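Local coordinates for DNA damage response protein Rtt109, putative (Neosartorya fumigata, PDB 5ZB9) that probably acetylates histone H3, transferring the acetyl group of acetyl-CoA to the side-chain nitrogen of a lysine, at residues V23-A37 against T50-S62. Numbering follows the deposited sequence.
Sequences VTIRHISSAPSPCVA and TFCENHFLAVSIS
Strands 23-30 and 50-61, arms of a long beta-hairpin in the central mixed sheet, run antiparallel at 156°, with paired N-H···O=C bonds at Thr24-Ser60, Arg26-Ala58 and Ile28-Phe56; the register slips by one residue before Ser33 and Cys52 pair again. At the slip Ser30 OG accepts a hydrogen bond from Asn54 N (3.1 Å), where a carbonyl would serve in a regular pair. On the face packed against helix 111-127, His27 NE2 and His55 ND1 share a 2.9 Å hydrogen bond, edge against edge, planes turned 37°; His27 reaches across because its CG stands anti to the backbone N (chi1 171°). Phe119 packs edge-to-face with His27. Farther along, Leu57 CD1 lies 3.8 Å from Ile25 CB. This face backs the CoA-binding region: the side chain of Val59 is about 7 Å from that of Leu112. The opposite face carries Ile28 beside Phe56, under helix 421-432, and extended Arg26. Glu70 OE1 takes Arg26 NH1 in a salt bridge and is hydrogen-bonded to Ser60 OG; a water also donates to Ser60 OG and Ala58 O. Cys35 SG and Cys52 SG stand 4.9 Å apart, so the disulfide seen in another structure of this protein is not formed here. The histidine bond needs a proton on one facing nitrogen and an acceptor on the other; either assignment fits.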
loop_
_atom_site.group_PDB
_atom_site.type_symbol
_atom_site.label_atom_id
_atom_site.label_comp_id
_atom_site.label_asym_id
_atom_site.label_seq_id
_atom_site.Cartn_x
_atom_site.Cartn_y
_atom_site.Cartn_z
ATOM N N VAL A 23 -20.241 -9.035 -7.778
ATOM C CA VAL A 23 -19.424 -9.521 -6.674
ATOM C C VAL A 23 -20.007 -9.056 -5.350
ATOM O O VAL A 23 -20.864 -8.176 -5.312
ATOM C CB VAL A 23 -17.960 -9.035 -6.782
ATOM C CG1 VAL A 23 -17.315 -9.544 -8.068
ATOM C CG2 VAL A 23 -17.905 -7.512 -6.707
ATOM N N THR A 24 -19.536 -9.647 -4.262
ATOM C CA THR A 24 -19.934 -9.227 -2.926
ATOM C C THR A 24 -18.694 -8.724 -2.204
ATOM O O THR A 24 -17.632 -9.334 -2.306
ATOM C CB THR A 24 -20.578 -10.383 -2.132
ATOM O OG1 THR A 24 -21.740 -10.846 -2.829
ATOM C CG2 THR A 24 -20.963 -9.941 -0.727
ATOM N N ILE A 25 -18.820 -7.611 -1.487
ATOM C CA ILE A 25 -17.677 -7.057 -0.780
ATOM C C ILE A 25 -17.910 -6.959 0.722
ATOM O O ILE A 25 -19.013 -6.661 1.190
ATOM C CB ILE A 25 -17.297 -5.659 -1.321
ATOM C CG1 ILE A 25 -18.472 -4.690 -1.195
ATOM C CG2 ILE A 25 -16.859 -5.765 -2.753
ATOM C CD1 ILE A 25 -18.090 -3.262 -1.419
ATOM N N ARG A 26 -16.853 -7.230 1.473
ATOM C CA ARG A 26 -16.862 -7.013 2.904
ATOM C C ARG A 26 -15.600 -6.240 3.262
ATOM O O ARG A 26 -14.476 -6.724 3.126
ATOM C CB ARG A 26 -16.955 -8.338 3.667
ATOM C CG ARG A 26 -18.276 -9.067 3.416
ATOM C CD ARG A 26 -18.360 -10.443 4.084
ATOM N NE ARG A 26 -19.687 -11.033 3.909
ATOM C CZ ARG A 26 -20.030 -11.828 2.899
ATOM N NH1 ARG A 26 -19.143 -12.150 1.970
ATOM N NH2 ARG A 26 -21.263 -12.306 2.819
ATOM N N HIS A 27 -15.810 -5.007 3.683
ATOM C CA HIS A 27 -14.740 -4.124 4.059
ATOM C C HIS A 27 -14.769 -3.975 5.578
ATOM O O HIS A 27 -15.714 -3.428 6.138
ATOM C CB HIS A 27 -14.917 -2.780 3.343
ATOM C CG HIS A 27 -13.989 -1.705 3.811
ATOM N ND1 HIS A 27 -14.232 -0.369 3.579
ATOM C CD2 HIS A 27 -12.823 -1.762 4.496
ATOM C CE1 HIS A 27 -13.256 0.352 4.103
ATOM N NE2 HIS A 27 -12.391 -0.470 4.668
ATOM N N ILE A 28 -13.758 -4.490 6.261
ATOM C CA ILE A 28 -13.724 -4.299 7.697
ATOM C C ILE A 28 -12.523 -3.441 8.036
ATOM O O ILE A 28 -11.512 -3.477 7.345
ATOM C CB ILE A 28 -13.690 -5.641 8.471
ATOM C CG1 ILE A 28 -12.408 -6.411 8.191
ATOM C CG2 ILE A 28 -14.906 -6.507 8.113
ATOM C CD1 ILE A 28 -12.312 -7.682 8.992
ATOM N N SER A 29 -12.650 -2.634 9.079
ATOM C CA SER A 29 -11.558 -1.763 9.476
ATOM C C SER A 29 -11.454 -1.668 10.987
ATOM O O SER A 29 -12.329 -2.142 11.711
ATOM C CB SER A 29 -11.728 -0.367 8.869
ATOM O OG SER A 29 -12.786 0.347 9.484
ATOM N N SER A 30 -10.370 -1.069 11.461
ATOM C CA SER A 30 -10.208 -0.813 12.886
ATOM C C SER A 30 -10.042 0.686 13.092
ATOM O O SER A 30 -9.662 1.403 12.170
ATOM C CB SER A 30 -9.015 -1.588 13.448
ATOM O OG SER A 30 -7.810 -1.179 12.826
ATOM N N ALA A 31 -10.346 1.174 14.286
ATOM C CA ALA A 31 -10.248 2.608 14.523
ATOM C C ALA A 31 -8.783 2.954 14.650
ATOM O O ALA A 31 -7.987 2.094 15.037
ATOM C CB ALA A 31 -11.015 3.013 15.769
ATOM N N PRO A 32 -8.414 4.196 14.308
ATOM C CA PRO A 32 -7.015 4.614 14.428
ATOM C C PRO A 32 -6.509 4.409 15.845
ATOM O O PRO A 32 -7.171 4.815 16.797
ATOM C CB PRO A 32 -7.049 6.105 14.071
ATOM C CG PRO A 32 -8.299 6.290 13.290
ATOM C CD PRO A 32 -9.278 5.272 13.792
ATOM N N SER A 33 -5.363 3.760 15.985
ATOM C CA SER A 33 -4.762 3.576 17.291
ATOM C C SER A 33 -3.273 3.862 17.180
ATOM O O SER A 33 -2.703 3.739 16.098
ATOM C CB SER A 33 -5.026 2.164 17.820
ATOM O OG SER A 33 -4.522 1.187 16.935
ATOM N N PRO A 34 -2.645 4.268 18.294
ATOM C CA PRO A 34 -1.231 4.640 18.263
ATOM C C PRO A 34 -0.369 3.499 17.781
ATOM O O PRO A 34 -0.675 2.350 18.076
ATOM C CB PRO A 34 -0.923 4.977 19.727
ATOM C CG PRO A 34 -2.233 5.347 20.308
ATOM C CD PRO A 34 -3.215 4.434 19.643
ATOM N N CYS A 35 0.686 3.811 17.039
ATOM C CA CYS A 35 1.590 2.778 16.567
ATOM C C CYS A 35 3.009 3.306 16.551
ATOM O O CYS A 35 3.243 4.494 16.765
ATOM C CB CYS A 35 1.185 2.290 15.169
ATOM S SG CYS A 35 1.385 3.535 13.868
ATOM N N VAL A 36 3.955 2.407 16.304
ATOM C CA VAL A 36 5.349 2.786 16.160
ATOM C C VAL A 36 5.491 3.629 14.903
ATOM O O VAL A 36 4.848 3.345 13.891
ATOM C CB VAL A 36 6.261 1.545 16.079
ATOM C CG1 VAL A 36 7.707 1.954 15.878
ATOM C CG2 VAL A 36 6.100 0.677 17.327
ATOM N N ALA A 37 6.315 4.670 14.974
ATOM C CA ALA A 37 6.569 5.540 13.832
ATOM C C ALA A 37 7.116 4.773 12.622
ATOM O O ALA A 37 7.811 3.763 12.768
ATOM C CB ALA A 37 7.540 6.656 14.225
ATOM N N THR A 50 2.370 8.783 15.850
ATOM C CA THR A 50 1.816 8.114 14.678
ATOM C C THR A 50 0.625 7.228 15.040
ATOM O O THR A 50 0.653 6.495 16.033
ATOM C CB THR A 50 2.901 7.257 13.967
ATOM O OG1 THR A 50 4.055 8.065 13.692
ATOM C CG2 THR A 50 2.380 6.684 12.663
ATOM N N PHE A 51 -0.426 7.300 14.234
ATOM C CA PHE A 51 -1.572 6.419 14.424
ATOM C C PHE A 51 -1.738 5.522 13.209
ATOM O O PHE A 51 -1.368 5.902 12.099
ATOM C CB PHE A 51 -2.842 7.234 14.676
ATOM C CG PHE A 51 -2.800 8.025 15.952
ATOM C CD1 PHE A 51 -2.200 9.278 15.988
ATOM C CD2 PHE A 51 -3.343 7.508 17.123
ATOM C CE1 PHE A 51 -2.148 10.004 17.168
ATOM C CE2 PHE A 51 -3.295 8.229 18.305
ATOM C CZ PHE A 51 -2.698 9.481 18.327
ATOM N N CYS A 52 -2.275 4.327 13.414
ATOM C CA CYS A 52 -2.521 3.434 12.295
ATOM C C CYS A 52 -3.955 2.935 12.284
ATOM O O CYS A 52 -4.554 2.702 13.331
ATOM C CB CYS A 52 -1.558 2.244 12.317
ATOM S SG CYS A 52 -1.675 1.216 10.829
ATOM N N GLU A 53 -4.490 2.773 11.080
ATOM C CA GLU A 53 -5.847 2.295 10.869
ATOM C C GLU A 53 -5.789 1.110 9.908
ATOM O O GLU A 53 -5.278 1.245 8.802
ATOM C CB GLU A 53 -6.726 3.429 10.319
ATOM C CG GLU A 53 -8.155 3.057 9.919
ATOM C CD GLU A 53 -8.930 4.245 9.322
ATOM O OE1 GLU A 53 -8.374 5.359 9.289
ATOM O OE2 GLU A 53 -10.096 4.072 8.889
ATOM N N ASN A 54 -6.277 -0.052 10.334
ATOM C CA ASN A 54 -6.295 -1.225 9.463
ATOM C C ASN A 54 -7.526 -1.275 8.574
ATOM O O ASN A 54 -8.627 -0.959 9.015
ATOM C CB ASN A 54 -6.240 -2.519 10.273
ATOM C CG ASN A 54 -5.009 -2.623 11.139
ATOM O OD1 ASN A 54 -3.990 -1.984 10.881
ATOM N ND2 ASN A 54 -5.095 -3.440 12.177
ATOM N N HIS A 55 -7.332 -1.682 7.324
ATOM C CA HIS A 55 -8.434 -1.915 6.397
ATOM C C HIS A 55 -8.258 -3.240 5.690
ATOM O O HIS A 55 -7.168 -3.555 5.215
ATOM C CB HIS A 55 -8.527 -0.813 5.350
ATOM C CG HIS A 55 -8.901 0.519 5.906
ATOM N ND1 HIS A 55 -10.208 0.940 6.006
ATOM C CD2 HIS A 55 -8.141 1.533 6.382
ATOM C CE1 HIS A 55 -10.239 2.155 6.522
ATOM N NE2 HIS A 55 -8.996 2.539 6.758
ATOM N N PHE A 56 -9.336 -4.007 5.600
ATOM C CA PHE A 56 -9.295 -5.247 4.848
ATOM C C PHE A 56 -10.538 -5.405 3.985
ATOM O O PHE A 56 -11.658 -5.262 4.458
ATOM C CB PHE A 56 -9.153 -6.443 5.780
ATOM C CG PHE A 56 -9.136 -7.753 5.060
ATOM C CD1 PHE A 56 -8.018 -8.146 4.346
ATOM C CD2 PHE A 56 -10.240 -8.585 5.083
ATOM C CE1 PHE A 56 -8.004 -9.347 3.673
ATOM C CE2 PHE A 56 -10.228 -9.783 4.415
ATOM C CZ PHE A 56 -9.111 -10.167 3.706
ATOM N N LEU A 57 -10.327 -5.696 2.710
ATOM C CA LEU A 57 -11.424 -5.908 1.790
ATOM C C LEU A 57 -11.388 -7.330 1.273
ATOM O O LEU A 57 -10.404 -7.743 0.655
ATOM C CB LEU A 57 -11.356 -4.923 0.616
ATOM C CG LEU A 57 -12.308 -5.203 -0.555
ATOM C CD1 LEU A 57 -13.767 -5.019 -0.139
ATOM C CD2 LEU A 57 -11.981 -4.324 -1.758
ATOM N N ALA A 58 -12.455 -8.079 1.534
ATOM C CA ALA A 58 -12.633 -9.392 0.928
ATOM C C ALA A 58 -13.683 -9.305 -0.163
ATOM O O ALA A 58 -14.753 -8.707 0.020
ATOM C CB ALA A 58 -13.023 -10.425 1.968
ATOM N N VAL A 59 -13.371 -9.891 -1.308
ATOM C CA VAL A 59 -14.286 -9.860 -2.431
ATOM C C VAL A 59 -14.651 -11.283 -2.801
ATOM O O VAL A 59 -13.782 -12.137 -2.949
ATOM C CB VAL A 59 -13.682 -9.134 -3.648
ATOM C CG1 VAL A 59 -14.699 -9.061 -4.780
ATOM C CG2 VAL A 59 -13.209 -7.737 -3.248
ATOM N N SER A 60 -15.945 -11.538 -2.928
ATOM C CA SER A 60 -16.406 -12.876 -3.249
ATOM C C SER A 60 -17.394 -12.843 -4.398
ATOM O O SER A 60 -17.920 -11.789 -4.760
ATOM C CB SER A 60 -17.034 -13.544 -2.021
ATOM O OG SER A 60 -18.034 -12.714 -1.453
ATOM N N ILE A 61 -17.612 -14.013 -4.982
ATOM C CA ILE A 61 -18.615 -14.191 -6.007
ATOM C C ILE A 61 -19.548 -15.326 -5.616
ATOM O O ILE A 61 -19.190 -16.180 -4.807
ATOM C CB ILE A 61 -17.980 -14.497 -7.362
ATOM C CG1 ILE A 61 -17.101 -15.742 -7.248
ATOM C CG2 ILE A 61 -17.177 -13.308 -7.839
ATOM C CD1 ILE A 61 -16.590 -16.240 -8.563
ATOM N N SER A 62 -20.743 -15.322 -6.188
ATOM C CA SER A 62 -21.686 -16.426 -6.023
ATOM C C SER A 62 -21.714 -17.274 -7.295
ATOM O O SER A 62 -22.244 -16.832 -8.314
ATOM C CB SER A 62 -23.093 -15.900 -5.703
ATOM O OG SER A 62 -23.097 -15.077 -4.543
HETATM O O HOH W 1 -22.143 -11.963 -5.368
HETATM O O HOH W 2 -16.930 -10.771 0.444
HETATM O O HOH W 3 -11.845 2.550 10.656
HETATM O O HOH W 4 3.537 6.751 17.814
#